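Local coordinates for protein acyl-CoA dehydrogenase (Mycobacterium thermoresistibile, PDB 3PFD) that probably oxidises saturated acyl-CoA thioesters to 2,3-dehydroacyl-CoA, using a bound FAD as cofactor and passing the electrons on to an acceptor, at residues Glu140-Ser145 and Ser149-Ala154; Leu215-Ser220 and Ala370-Ile375; Ala299-Lys304 and Thr345-Gln350. All blocks are in the same frame, centred on the assembly; numbering follows the deposited sequence.

Contact 1: residues Glu140-Ser145 and Ser149-Ala154. With FDA (dihydroflavine-adenine dinucleotide), chain B.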
loop_
_atom_site.group_PDB
_atom_site.type_symbol
_atom_site.label_atom_id
_atom_site.label_comp_id
_atom_site.label_asym_id
_atom_site.label_seq_id
_atom_site.Cartn_x
_atom_site.Cartn_y
_atom_site.Cartn_z
ATOM N N GLU C 140 24.775 0.893 -21.630
ATOM C CA GLU C 140 26.048 1.614 -21.480
ATOM C C GLU C 140 25.882 2.530 -20.292
ATOM O O GLU C 140 24.763 2.681 -19.780
ATOM C CB GLU C 140 26.432 2.405 -22.754
ATOM C CG GLU C 140 26.563 1.510 -23.949
ATOM C CD GLU C 140 26.872 2.234 -25.236
ATOM O OE1 GLU C 140 27.109 3.457 -25.195
ATOM O OE2 GLU C 140 26.882 1.563 -26.293
ATOM N N ARG C 141 26.978 3.132 -19.837
ATOM C CA ARG C 141 26.909 3.980 -18.642
ATOM C C ARG C 141 25.896 5.098 -18.843
ATOM O O ARG C 141 25.140 5.409 -17.928
ATOM C CB ARG C 141 28.271 4.570 -18.250
ATOM C CG ARG C 141 29.234 3.594 -17.624
ATOM C CD ARG C 141 28.698 2.987 -16.293
ATOM N NE ARG C 141 29.548 1.878 -15.903
ATOM C CZ ARG C 141 29.283 0.965 -14.974
ATOM N NH1 ARG C 141 28.152 0.986 -14.297
ATOM N NH2 ARG C 141 30.171 0.004 -14.737
ATOM N N GLU C 142 25.866 5.666 -20.048
ATOM C CA GLU C 142 24.976 6.772 -20.336
ATOM C C GLU C 142 23.740 6.365 -21.148
ATOM O O GLU C 142 22.967 7.199 -21.579
ATOM C CB GLU C 142 25.762 7.905 -21.006
ATOM C CG GLU C 142 27.055 8.322 -20.199
ATOM C CD GLU C 142 26.750 8.834 -18.774
ATOM O OE1 GLU C 142 27.446 8.457 -17.821
ATOM O OE2 GLU C 142 25.793 9.628 -18.621
ATOM N N ALA C 143 23.533 5.067 -21.306
ATOM C CA ALA C 143 22.360 4.569 -22.020
ATOM C C ALA C 143 21.801 3.371 -21.293
ATOM O O ALA C 143 22.156 2.224 -21.583
ATOM C CB ALA C 143 22.702 4.229 -23.488
ATOM N N GLY C 144 20.942 3.658 -20.321
ATOM C CA GLY C 144 20.262 2.616 -19.555
ATOM C C GLY C 144 18.834 2.528 -20.014
ATOM O O GLY C 144 18.557 1.911 -21.027
ATOM N N SER C 145 17.920 3.170 -19.291
ATOM C CA SER C 145 16.539 3.285 -19.789
ATOM C C SER C 145 16.506 3.822 -21.226
ATOM O O SER C 145 15.819 3.247 -22.073
ATOM C CB SER C 145 15.660 4.109 -18.847
ATOM O OG SER C 145 15.496 3.428 -17.599
ATOM N N SER C 149 20.194 5.832 -26.944
ATOM C CA SER C 149 21.243 6.845 -26.956
ATOM C C SER C 149 22.643 6.229 -26.838
ATOM O O SER C 149 23.612 6.929 -26.561
ATOM C CB SER C 149 20.992 7.901 -25.862
ATOM O OG SER C 149 21.206 7.354 -24.579
ATOM N N MET C 150 22.737 4.922 -27.075
ATOM C CA MET C 150 23.985 4.175 -26.958
ATOM C C MET C 150 25.054 4.716 -27.918
ATOM O O MET C 150 24.725 5.287 -28.962
ATOM C CB MET C 150 23.739 2.698 -27.219
ATOM C CG MET C 150 23.501 2.360 -28.703
ATOM S SD MET C 150 23.245 0.613 -29.047
ATOM C CE MET C 150 21.601 0.342 -28.365
ATOM N N ARG C 151 26.320 4.530 -27.553
ATOM C CA ARG C 151 27.447 5.127 -28.282
ATOM C C ARG C 151 28.367 4.125 -28.987
ATOM O O ARG C 151 29.044 4.491 -29.947
ATOM C CB ARG C 151 28.248 6.055 -27.355
ATOM C CG ARG C 151 27.555 7.405 -27.098
ATOM C CD ARG C 151 28.344 8.246 -26.103
ATOM N NE ARG C 151 27.491 9.116 -25.288
ATOM C CZ ARG C 151 27.869 9.690 -24.144
ATOM N NH1 ARG C 151 29.098 9.489 -23.658
ATOM N NH2 ARG C 151 27.016 10.464 -23.478
ATOM N N THR C 152 28.388 2.872 -28.525
ATOM C CA THR C 152 29.181 1.821 -29.176
ATOM C C THR C 152 28.846 1.760 -30.671
ATOM O O THR C 152 27.663 1.748 -31.036
ATOM C CB THR C 152 28.934 0.444 -28.515
ATOM O OG1 THR C 152 29.350 0.498 -27.145
ATOM C CG2 THR C 152 29.694 -0.667 -29.239
ATOM N N ARG C 153 29.890 1.742 -31.510
ATOM C CA ARG C 153 29.750 1.861 -32.974
ATOM C C ARG C 153 30.111 0.582 -33.733
ATOM O O ARG C 153 30.940 -0.228 -33.280
ATOM C CB ARG C 153 30.589 3.043 -33.526
ATOM N N ALA C 154 29.488 0.412 -34.893
ATOM C CA ALA C 154 29.863 -0.657 -35.812
ATOM C C ALA C 154 29.991 -0.108 -37.239
ATOM O O ALA C 154 29.017 0.395 -37.799
ATOM C CB ALA C 154 28.882 -1.782 -35.747
HETATM P PA FDA B . 18.419 5.031 -15.383
HETATM O O1A FDA B . 17.829 4.844 -16.754
HETATM O O2A FDA B . 19.414 6.133 -15.115
HETATM O O5B FDA B . 17.182 5.193 -14.362
HETATM C C5B FDA B . 17.283 5.895 -13.118
HETATM C C4B FDA B . 15.873 6.090 -12.541
HETATM O O4B FDA B . 15.110 6.969 -13.375
HETATM C C3B FDA B . 15.090 4.777 -12.487
HETATM O O3B FDA B . 14.229 4.829 -11.341
HETATM C C2B FDA B . 14.243 4.822 -13.748
HETATM O O2B FDA B . 13.043 4.049 -13.641
HETATM C C1B FDA B . 13.943 6.301 -13.842
HETATM N N9A FDA B . 13.560 6.719 -15.206
HETATM C C8A FDA B . 14.363 6.773 -16.283
HETATM N N7A FDA B . 13.651 7.219 -17.349
HETATM C C5A FDA B . 12.380 7.443 -16.934
HETATM C C6A FDA B . 11.218 7.893 -17.582
HETATM N N6A FDA B . 11.242 8.193 -18.918
HETATM N N1A FDA B . 10.071 8.020 -16.862
HETATM C C2A FDA B . 10.067 7.705 -15.547
HETATM N N3A FDA B . 11.166 7.275 -14.888
HETATM C C4A FDA B . 12.333 7.126 -15.567
HETATM N N1 FDA B . 21.768 -4.492 -19.399
HETATM C C2 FDA B . 22.274 -5.220 -20.441
HETATM O O2 FDA B . 22.485 -4.696 -21.567
HETATM N N3 FDA B . 22.565 -6.527 -20.268
HETATM C C4 FDA B . 22.358 -7.132 -19.076
HETATM O O4 FDA B . 22.661 -8.334 -18.984
HETATM C C4X FDA B . 21.816 -6.416 -17.989
HETATM N N5 FDA B . 21.710 -6.966 -16.763
HETATM C C5X FDA B . 21.731 -6.195 -15.662
HETATM C C6 FDA B . 22.134 -6.710 -14.422
HETATM C C7 FDA B . 22.225 -5.863 -13.302
HETATM C C7M FDA B . 22.651 -6.418 -11.960
HETATM C C8 FDA B . 21.880 -4.523 -13.407
HETATM C C8M FDA B . 21.952 -3.585 -12.214
HETATM C C9 FDA B . 21.473 -4.018 -14.627
HETATM C C9A FDA B . 21.410 -4.842 -15.756
HETATM N N10 FDA B . 21.237 -4.271 -17.035
HETATM C C10 FDA B . 21.526 -5.070 -18.175
HETATM C "C1'" FDA B . 21.012 -2.831 -17.173
HETATM C "C2'" FDA B . 19.568 -2.440 -16.829
HETATM O "O2'" FDA B . 18.612 -2.845 -17.835
HETATM C "C3'" FDA B . 19.548 -0.951 -16.556
HETATM O "O3'" FDA B . 20.109 -0.731 -15.238
HETATM C "C4'" FDA B . 18.126 -0.363 -16.629
HETATM O "O4'" FDA B . 17.664 -0.344 -17.982
HETATM C "C5'" FDA B . 18.061 1.056 -16.079
HETATM O "O5'" FDA B . 19.130 1.835 -16.633
HETATM P P FDA B . 20.072 2.677 -15.636
HETATM O O1P FDA B . 20.640 1.717 -14.622
HETATM O O2P FDA B . 21.002 3.533 -16.463
HETATM O O3P FDA B . 19.028 3.612 -14.838
#
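The carboxylate of Glu140 receives the backbone N-H groups of Arg151 and Thr152. Arg151 N donates to Glu140 OE1 at 2.7 Å and Thr152 N to Glu140 OE2 at 3.0 Å, both arriving on the syn side, the first of them 28° out of the carboxylate plane. Thr152 OG1 gives a third bond to Glu140 OE2 (2.8 Å) from above that plane, 62° out of it. The Glu140 chain, extended beyond CG (chi2 177°), carries the group across. A salt bridge from OE2 to Lys167 on strand 160-171 would favour the ionised form of this buried acid. Glu140 also starts a type I beta turn ending at Ala143, in the loop of the acyl-CoA dehydrogenase middle domain that joins strands 134-137 and 153-157. Past the turn this loop reaches the flavin diphosphate, where Ser145 N and OG both hydrogen-bond O1A. Nearer the surface, Glu142 CB lies over one face of the Arg151 guanidinium, 3.8 Å from Arg151 NH2. Glu142 touches with its CB and CG methylenes, while Glu142 OE2 stays 5.1 Å from Arg151 NH2, not in contact with it. Ala143 CB packs on Met150 CB at 4.2 Å.

Contact 2: residues Leu215-Ser220 and Ala370-Ile375. With FDA (dihydroflavine-adenine dinucleotide), chain B.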
loop_
_atom_site.group_PDB
_atom_site.type_symbol
_atom_site.label_atom_id
_atom_site.label_comp_id
_atom_site.label_asym_id
_atom_site.label_seq_id
_atom_site.Cartn_x
_atom_site.Cartn_y
_atom_site.Cartn_z
ATOM N N LEU C 215 24.170 -5.364 -4.416
ATOM C CA LEU C 215 23.261 -5.642 -3.314
ATOM C C LEU C 215 22.931 -7.145 -3.232
ATOM O O LEU C 215 22.978 -7.751 -2.163
ATOM C CB LEU C 215 21.971 -4.817 -3.506
ATOM C CG LEU C 215 20.758 -5.132 -2.641
ATOM C CD1 LEU C 215 21.123 -5.158 -1.168
ATOM C CD2 LEU C 215 19.601 -4.090 -2.924
ATOM N N GLY C 216 22.593 -7.728 -4.376
ATOM C CA GLY C 216 22.180 -9.121 -4.439
ATOM C C GLY C 216 22.606 -9.705 -5.766
ATOM O O GLY C 216 23.469 -9.140 -6.451
ATOM N N ILE C 217 21.995 -10.833 -6.144
ATOM C CA ILE C 217 22.537 -11.733 -7.172
ATOM C C ILE C 217 24.075 -11.621 -7.209
ATOM O O ILE C 217 24.697 -11.453 -8.283
ATOM C CB ILE C 217 21.859 -11.581 -8.575
ATOM C CG1 ILE C 217 21.906 -10.123 -9.057
ATOM C CG2 ILE C 217 20.419 -12.086 -8.496
ATOM C CD1 ILE C 217 21.703 -9.944 -10.540
ATOM N N LYS C 218 24.663 -11.678 -6.011
ATOM C CA LYS C 218 26.082 -11.410 -5.838
ATOM C C LYS C 218 26.949 -12.336 -6.707
ATOM O O LYS C 218 27.947 -11.899 -7.246
ATOM C CB LYS C 218 26.486 -11.527 -4.377
ATOM C CG LYS C 218 26.013 -10.381 -3.510
ATOM C CD LYS C 218 26.880 -10.256 -2.305
ATOM C CE LYS C 218 26.390 -9.141 -1.430
ATOM N NZ LYS C 218 27.185 -9.131 -0.204
ATOM N N GLY C 219 26.539 -13.588 -6.870
ATOM C CA GLY C 219 27.303 -14.533 -7.686
ATOM C C GLY C 219 27.196 -14.397 -9.193
ATOM O O GLY C 219 27.989 -14.971 -9.913
ATOM N N SER C 220 26.194 -13.669 -9.681
ATOM C CA SER C 220 26.052 -13.448 -11.115
ATOM C C SER C 220 27.060 -12.395 -11.529
ATOM O O SER C 220 26.991 -11.246 -11.037
ATOM C CB SER C 220 24.629 -12.998 -11.479
ATOM O OG SER C 220 24.575 -12.605 -12.839
ATOM N N ALA C 370 15.571 -10.017 -4.635
ATOM C CA ALA C 370 14.279 -9.608 -5.190
ATOM C C ALA C 370 14.349 -8.196 -5.769
ATOM O O ALA C 370 13.690 -7.916 -6.780
ATOM C CB ALA C 370 13.158 -9.702 -4.134
ATOM N N LYS C 371 15.141 -7.328 -5.138
ATOM C CA LYS C 371 15.259 -5.933 -5.553
ATOM C C LYS C 371 15.674 -5.743 -7.013
ATOM O O LYS C 371 15.199 -4.816 -7.654
ATOM C CB LYS C 371 16.218 -5.145 -4.639
ATOM C CG LYS C 371 16.367 -3.647 -5.027
ATOM C CD LYS C 371 15.047 -2.854 -4.764
ATOM C CE LYS C 371 14.870 -1.698 -5.785
ATOM N NZ LYS C 371 13.471 -1.176 -5.723
ATOM N N ILE C 372 16.553 -6.608 -7.537
ATOM C CA ILE C 372 16.995 -6.468 -8.931
ATOM C C ILE C 372 15.855 -6.659 -9.926
ATOM O O ILE C 372 15.894 -6.084 -11.014
ATOM C CB ILE C 372 18.206 -7.408 -9.318
ATOM C CG1 ILE C 372 18.832 -7.007 -10.663
ATOM C CG2 ILE C 372 17.755 -8.859 -9.415
ATOM C CD1 ILE C 372 19.378 -5.538 -10.734
ATOM N N THR C 373 14.851 -7.464 -9.574
ATOM C CA THR C 373 13.793 -7.790 -10.524
ATOM C C THR C 373 12.947 -6.568 -10.920
ATOM O O THR C 373 12.359 -6.550 -12.004
ATOM C CB THR C 373 12.903 -8.970 -10.058
ATOM O OG1 THR C 373 12.167 -8.573 -8.900
ATOM C CG2 THR C 373 13.771 -10.195 -9.702
ATOM N N GLN C 374 12.898 -5.566 -10.037
ATOM C CA GLN C 374 12.202 -4.286 -10.306
ATOM C C GLN C 374 13.029 -3.363 -11.205
ATOM O O GLN C 374 12.521 -2.327 -11.705
ATOM C CB GLN C 374 11.893 -3.559 -8.985
ATOM C CG GLN C 374 10.958 -4.322 -8.070
ATOM C CD GLN C 374 10.709 -3.607 -6.752
ATOM O OE1 GLN C 374 11.641 -3.392 -5.964
ATOM N NE2 GLN C 374 9.445 -3.222 -6.511
ATOM N N ILE C 375 14.293 -3.742 -11.438
ATOM C CA ILE C 375 15.252 -2.837 -12.096
ATOM C C ILE C 375 15.652 -3.308 -13.483
ATOM O O ILE C 375 15.548 -2.525 -14.432
ATOM C CB ILE C 375 16.521 -2.553 -11.230
ATOM C CG1 ILE C 375 16.135 -1.932 -9.895
ATOM C CG2 ILE C 375 17.581 -1.664 -12.002
ATOM C CD1 ILE C 375 17.284 -1.795 -8.939
HETATM P PA FDA B . 18.419 5.031 -15.383
HETATM O O1A FDA B . 17.829 4.844 -16.754
HETATM O O2A FDA B . 19.414 6.133 -15.115
HETATM O O5B FDA B . 17.182 5.193 -14.362
HETATM C C5B FDA B . 17.283 5.895 -13.118
HETATM C C4B FDA B . 15.873 6.090 -12.541
HETATM O O4B FDA B . 15.110 6.969 -13.375
HETATM C C3B FDA B . 15.090 4.777 -12.487
HETATM O O3B FDA B . 14.229 4.829 -11.341
HETATM C C2B FDA B . 14.243 4.822 -13.748
HETATM O O2B FDA B . 13.043 4.049 -13.641
HETATM C C1B FDA B . 13.943 6.301 -13.842
HETATM N N9A FDA B . 13.560 6.719 -15.206
HETATM C C8A FDA B . 14.363 6.773 -16.283
HETATM N N7A FDA B . 13.651 7.219 -17.349
HETATM C C5A FDA B . 12.380 7.443 -16.934
HETATM C C6A FDA B . 11.218 7.893 -17.582
HETATM N N6A FDA B . 11.242 8.193 -18.918
HETATM N N1A FDA B . 10.071 8.020 -16.862
HETATM C C2A FDA B . 10.067 7.705 -15.547
HETATM N N3A FDA B . 11.166 7.275 -14.888
HETATM C C4A FDA B . 12.333 7.126 -15.567
HETATM N N1 FDA B . 21.768 -4.492 -19.399
HETATM C C2 FDA B . 22.274 -5.220 -20.441
HETATM O O2 FDA B . 22.485 -4.696 -21.567
HETATM N N3 FDA B . 22.565 -6.527 -20.268
HETATM C C4 FDA B . 22.358 -7.132 -19.076
HETATM O O4 FDA B . 22.661 -8.334 -18.984
HETATM C C4X FDA B . 21.816 -6.416 -17.989
HETATM N N5 FDA B . 21.710 -6.966 -16.763
HETATM C C5X FDA B . 21.731 -6.195 -15.662
HETATM C C6 FDA B . 22.134 -6.710 -14.422
HETATM C C7 FDA B . 22.225 -5.863 -13.302
HETATM C C7M FDA B . 22.651 -6.418 -11.960
HETATM C C8 FDA B . 21.880 -4.523 -13.407
HETATM C C8M FDA B . 21.952 -3.585 -12.214
HETATM C C9 FDA B . 21.473 -4.018 -14.627
HETATM C C9A FDA B . 21.410 -4.842 -15.756
HETATM N N10 FDA B . 21.237 -4.271 -17.035
HETATM C C10 FDA B . 21.526 -5.070 -18.175
HETATM C "C1'" FDA B . 21.012 -2.831 -17.173
HETATM C "C2'" FDA B . 19.568 -2.440 -16.829
HETATM O "O2'" FDA B . 18.612 -2.845 -17.835
HETATM C "C3'" FDA B . 19.548 -0.951 -16.556
HETATM O "O3'" FDA B . 20.109 -0.731 -15.238
HETATM C "C4'" FDA B . 18.126 -0.363 -16.629
HETATM O "O4'" FDA B . 17.664 -0.344 -17.982
HETATM C "C5'" FDA B . 18.061 1.056 -16.079
HETATM O "O5'" FDA B . 19.130 1.835 -16.633
HETATM P P FDA B . 20.072 2.677 -15.636
HETATM O O1P FDA B . 20.640 1.717 -14.622
HETATM O O2P FDA B . 21.002 3.533 -16.463
HETATM O O3P FDA B . 19.028 3.612 -14.838
#
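Ile372 reaches toward Ile217 and the flavin one carbon at a time. Its CB stands back, 4.5 Å from Ile217 CD1. The next carbon, Ile372 CG1, is set anti to the backbone N (chi1 -167°) and lies 4.1 Å from both Ile217 CD1 and flavin C7M, the two isoleucine side chains crossing at about a right angle. At the tip, Ile372 CD1 is 3.6 Å from both methyl carbons of the flavin's benzenoid ring, C7M and C8M. Ile217 reaches the same end of the cofactor by its own terminal carbon: CD1 is 3.9 Å from C7M, so one methyl is touched from both segments. Ile217 CG1, between its backbone N and carbonyl carbon (chi1 54°), points CD1 at that methyl. This is where the loop of the middle domain between strands 206-211 and 222-233 meets helix 363-373 of the C-terminal domain; the two together close on the dimethyl end of the isoalloxazine. A second apolar touch lies alongside, Leu215 CD2 resting 3.9 Å from both CB and CG of Lys371. Beyond that the lysine bends at chi2 and chi3, and its ammonium leaves the interface to bond Gln350 OE1 and Thr346 O of a neighbouring subunit. Lys371 NZ also donates to Gln374 OE1 at 2.9 Å, from 48° above the carbonyl plane.

Contact 3: residues Ala299-Lys304 and Thr345-Gln350. With FDA (dihydroflavine-adenine dinucleotide), chain D.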
loop_
_atom_site.group_PDB
_atom_site.type_symbol
_atom_site.label_atom_id
_atom_site.label_comp_id
_atom_site.label_asym_id
_atom_site.label_seq_id
_atom_site.Cartn_x
_atom_site.Cartn_y
_atom_site.Cartn_z
ATOM N N ALA C 299 -1.114 -15.230 4.239
ATOM C CA ALA C 299 -2.167 -15.294 3.236
ATOM C C ALA C 299 -1.940 -14.207 2.168
ATOM O O ALA C 299 -2.061 -14.472 0.966
ATOM C CB ALA C 299 -3.555 -15.108 3.916
ATOM N N ASP C 300 -1.636 -12.975 2.597
ATOM C CA ASP C 300 -1.376 -11.900 1.631
ATOM C C ASP C 300 -0.219 -12.295 0.683
ATOM O O ASP C 300 -0.273 -12.047 -0.524
ATOM C CB ASP C 300 -1.055 -10.567 2.319
ATOM C CG ASP C 300 -2.266 -9.946 3.020
ATOM O OD1 ASP C 300 -3.418 -10.326 2.727
ATOM O OD2 ASP C 300 -2.060 -9.058 3.878
ATOM N N MET C 301 0.827 -12.896 1.240
ATOM C CA MET C 301 1.999 -13.240 0.450
ATOM C C MET C 301 1.591 -14.239 -0.627
ATOM O O MET C 301 1.797 -13.978 -1.812
ATOM C CB MET C 301 3.111 -13.776 1.349
ATOM C CG MET C 301 3.689 -12.708 2.310
ATOM S SD MET C 301 4.449 -13.415 3.796
ATOM C CE MET C 301 5.973 -14.070 3.143
ATOM N N ALA C 302 0.956 -15.343 -0.209
ATOM C CA ALA C 302 0.550 -16.412 -1.103
ATOM C C ALA C 302 -0.448 -15.968 -2.174
ATOM O O ALA C 302 -0.333 -16.354 -3.346
ATOM C CB ALA C 302 -0.053 -17.590 -0.284
ATOM N N MET C 303 -1.443 -15.178 -1.763
ATOM C CA MET C 303 -2.456 -14.686 -2.681
ATOM C C MET C 303 -1.828 -13.909 -3.839
ATOM O O MET C 303 -2.157 -14.150 -5.010
ATOM C CB MET C 303 -3.435 -13.777 -1.917
ATOM C CG MET C 303 -4.442 -13.014 -2.753
ATOM S SD MET C 303 -5.625 -12.105 -1.692
ATOM C CE MET C 303 -4.593 -10.844 -0.954
ATOM N N LYS C 304 -0.987 -12.937 -3.482
ATOM C CA LYS C 304 -0.265 -12.106 -4.432
ATOM C C LYS C 304 0.706 -12.902 -5.281
ATOM O O LYS C 304 0.776 -12.669 -6.493
ATOM C CB LYS C 304 0.458 -10.950 -3.718
ATOM C CG LYS C 304 -0.542 -9.891 -3.152
ATOM C CD LYS C 304 0.225 -8.731 -2.472
ATOM C CE LYS C 304 -0.729 -7.762 -1.783
ATOM N NZ LYS C 304 -0.006 -6.461 -1.512
ATOM N N THR C 345 9.367 -10.803 0.099
ATOM C CA THR C 345 10.684 -11.065 0.707
ATOM C C THR C 345 10.975 -10.150 1.896
ATOM O O THR C 345 11.589 -10.594 2.853
ATOM C CB THR C 345 11.847 -10.969 -0.301
ATOM O OG1 THR C 345 11.899 -9.662 -0.858
ATOM C CG2 THR C 345 11.699 -12.017 -1.430
ATOM N N THR C 346 10.530 -8.889 1.822
ATOM C CA THR C 346 10.582 -7.955 2.973
ATOM C C THR C 346 9.812 -8.520 4.177
ATOM O O THR C 346 10.297 -8.469 5.308
ATOM C CB THR C 346 10.044 -6.544 2.600
ATOM O OG1 THR C 346 10.832 -6.035 1.522
ATOM C CG2 THR C 346 10.181 -5.566 3.755
ATOM N N ASP C 347 8.620 -9.048 3.897
ATOM C CA ASP C 347 7.770 -9.742 4.875
ATOM C C ASP C 347 8.400 -11.014 5.458
ATOM O O ASP C 347 8.322 -11.255 6.668
ATOM C CB ASP C 347 6.427 -10.121 4.223
ATOM C CG ASP C 347 5.476 -8.946 4.092
ATOM O OD1 ASP C 347 5.750 -7.823 4.641
ATOM O OD2 ASP C 347 4.448 -9.152 3.403
ATOM N N ALA C 348 9.010 -11.828 4.603
ATOM C CA ALA C 348 9.616 -13.078 5.053
ATOM C C ALA C 348 10.787 -12.847 6.001
ATOM O O ALA C 348 10.929 -13.553 7.008
ATOM C CB ALA C 348 10.035 -13.950 3.843
ATOM N N VAL C 349 11.653 -11.881 5.683
ATOM C CA VAL C 349 12.675 -11.470 6.662
ATOM C C VAL C 349 11.992 -11.125 7.998
ATOM O O VAL C 349 12.436 -11.535 9.092
ATOM C CB VAL C 349 13.495 -10.265 6.150
ATOM C CG1 VAL C 349 14.338 -9.680 7.277
ATOM C CG2 VAL C 349 14.398 -10.705 4.973
ATOM N N GLN C 350 10.904 -10.352 7.905
ATOM C CA GLN C 350 10.179 -9.916 9.093
ATOM C C GLN C 350 9.679 -11.099 9.913
ATOM O O GLN C 350 9.783 -11.097 11.155
ATOM C CB GLN C 350 9.006 -8.990 8.702
ATOM C CG GLN C 350 8.271 -8.370 9.916
ATOM C CD GLN C 350 9.137 -7.342 10.657
ATOM O OE1 GLN C 350 10.068 -6.788 10.072
ATOM N NE2 GLN C 350 8.813 -7.061 11.931
HETATM P PA FDA D . 10.527 -13.952 17.377
HETATM O O1A FDA D . 10.074 -13.403 18.703
HETATM O O2A FDA D . 10.722 -15.418 17.154
HETATM O O5B FDA D . 9.507 -13.434 16.244
HETATM C C5B FDA D . 9.424 -14.064 14.971
HETATM C C4B FDA D . 8.265 -13.410 14.235
HETATM O O4B FDA D . 7.051 -13.732 14.948
HETATM C C3B FDA D . 8.352 -11.887 14.178
HETATM O O3B FDA D . 7.732 -11.421 12.992
HETATM C C2B FDA D . 7.403 -11.447 15.278
HETATM O O2B FDA D . 6.863 -10.151 15.048
HETATM C C1B FDA D . 6.327 -12.523 15.242
HETATM N N9A FDA D . 5.590 -12.598 16.531
HETATM C C8A FDA D . 6.088 -13.033 17.709
HETATM N N7A FDA D . 5.122 -12.940 18.641
HETATM C C5A FDA D . 3.988 -12.466 18.051
HETATM C C6A FDA D . 2.696 -12.166 18.514
HETATM N N6A FDA D . 2.357 -12.365 19.827
HETATM N N1A FDA D . 1.778 -11.658 17.636
HETATM C C2A FDA D . 2.100 -11.467 16.338
HETATM N N3A FDA D . 3.336 -11.749 15.885
HETATM C C4A FDA D . 4.297 -12.244 16.712
HETATM N N1 FDA D . 18.123 -7.635 22.090
HETATM C C2 FDA D . 18.805 -7.265 23.199
HETATM O O2 FDA D . 18.560 -7.788 24.305
HETATM N N3 FDA D . 19.797 -6.345 23.120
HETATM C C4 FDA D . 20.106 -5.746 21.959
HETATM O O4 FDA D . 21.011 -4.888 21.973
HETATM C C4X FDA D . 19.409 -6.082 20.793
HETATM N N5 FDA D . 19.909 -5.722 19.596
HETATM C C5X FDA D . 19.503 -6.335 18.443
HETATM C C6 FDA D . 20.284 -6.227 17.287
HETATM C C7 FDA D . 20.031 -7.023 16.171
HETATM C C7M FDA D . 20.909 -6.865 14.952
HETATM C C8 FDA D . 18.979 -7.941 16.177
HETATM C C8M FDA D . 18.680 -8.844 14.976
HETATM C C9 FDA D . 18.210 -8.058 17.334
HETATM C C9A FDA D . 18.452 -7.270 18.461
HETATM N N10 FDA D . 17.857 -7.615 19.702
HETATM C C10 FDA D . 18.408 -7.063 20.886
HETATM C "C1'" FDA D . 16.825 -8.675 19.784
HETATM C "C2'" FDA D . 15.491 -8.281 19.129
HETATM O "O2'" FDA D . 14.783 -7.399 20.011
HETATM C "C3'" FDA D . 14.681 -9.529 18.780
HETATM O "O3'" FDA D . 15.158 -10.051 17.525
HETATM C "C4'" FDA D . 13.198 -9.198 18.631
HETATM O "O4'" FDA D . 12.696 -8.828 19.917
HETATM C "C5'" FDA D . 12.392 -10.352 18.046
HETATM O "O5'" FDA D . 12.687 -11.585 18.715
HETATM P P FDA D . 13.136 -12.858 17.844
HETATM O O1P FDA D . 14.266 -12.466 16.949
HETATM O O2P FDA D . 13.312 -14.029 18.821
HETATM O O3P FDA D . 11.859 -13.150 16.900
#
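Two consecutive helices of the mainly helical C-terminal domain of the acyl-CoA dehydrogenase fold, 292-321 and 326-352, run antiparallel here as a helical hairpin. Their closest CA atoms in these segments, Met301 CA and Asp347 CA, are 8.1 Å apart, and Met301 supplies the whole first side of the contact. Its side chain and that of Asp347 lie side by side, pointing opposite ways, so successive atoms of the methionine meet different parts of the second helix. Met301 CG lies 3.8 Å from Asp347 OD2, while Met301 SD sits 3.9 Å from Asp347 CB. The chain then turns at the sulfur (chi3 74°), which sets the methyl against the helix wall: Met301 CE is 4.0 Å from Ala348 N and 4.1 Å from Ala348 CB. Met301 also packs on Val344 and Leu351 of helix 326-352, about a turn before and after Asp347 and Ala348, so its buried thioether is an apolar filling between the two helices. Asp347 is only partly exposed, and Asp300 OD2 stands 6.5 Å from Asp347 OD2. These like charges are not in contact, and Asp300 is engaged by Arg384 of another subunit through a salt bridge. Further along helix 326-352, Gln350 NE2 bonds Gln374 O and Gln381 OE1 of a neighbouring subunit. The backbone of the same residue meets the cofactor: hydroxyl O3B of the adenosine ribose of the reduced FAD donates to Gln350 O at 2.8 Å.

How the contacts relate
Contacts 2 and 3 are buried and made by van der Waals packing, wholly aliphatic in contact 2 but with an aspartate beside the methionine in contact 3; contact 1 is only partly buried and rests chiefly on polar bonds to a carboxylate. Contact 1 folds a middle-domain loop against the residues leading into strand 153-157; contact 3 pairs two helices of the C-terminal domain; contact 2 joins the two domains. Contacts 1 and 2, about 22 Å apart between centres, share one flavin dinucleotide, at its diphosphate and its dimethyl ring. Contact 3 is nested in the chain between the halves of contact 2 and touches it, Ala370 CB lying 3.5 Å from Thr345 OG1, yet segment 345-350 serves a different cofactor molecule.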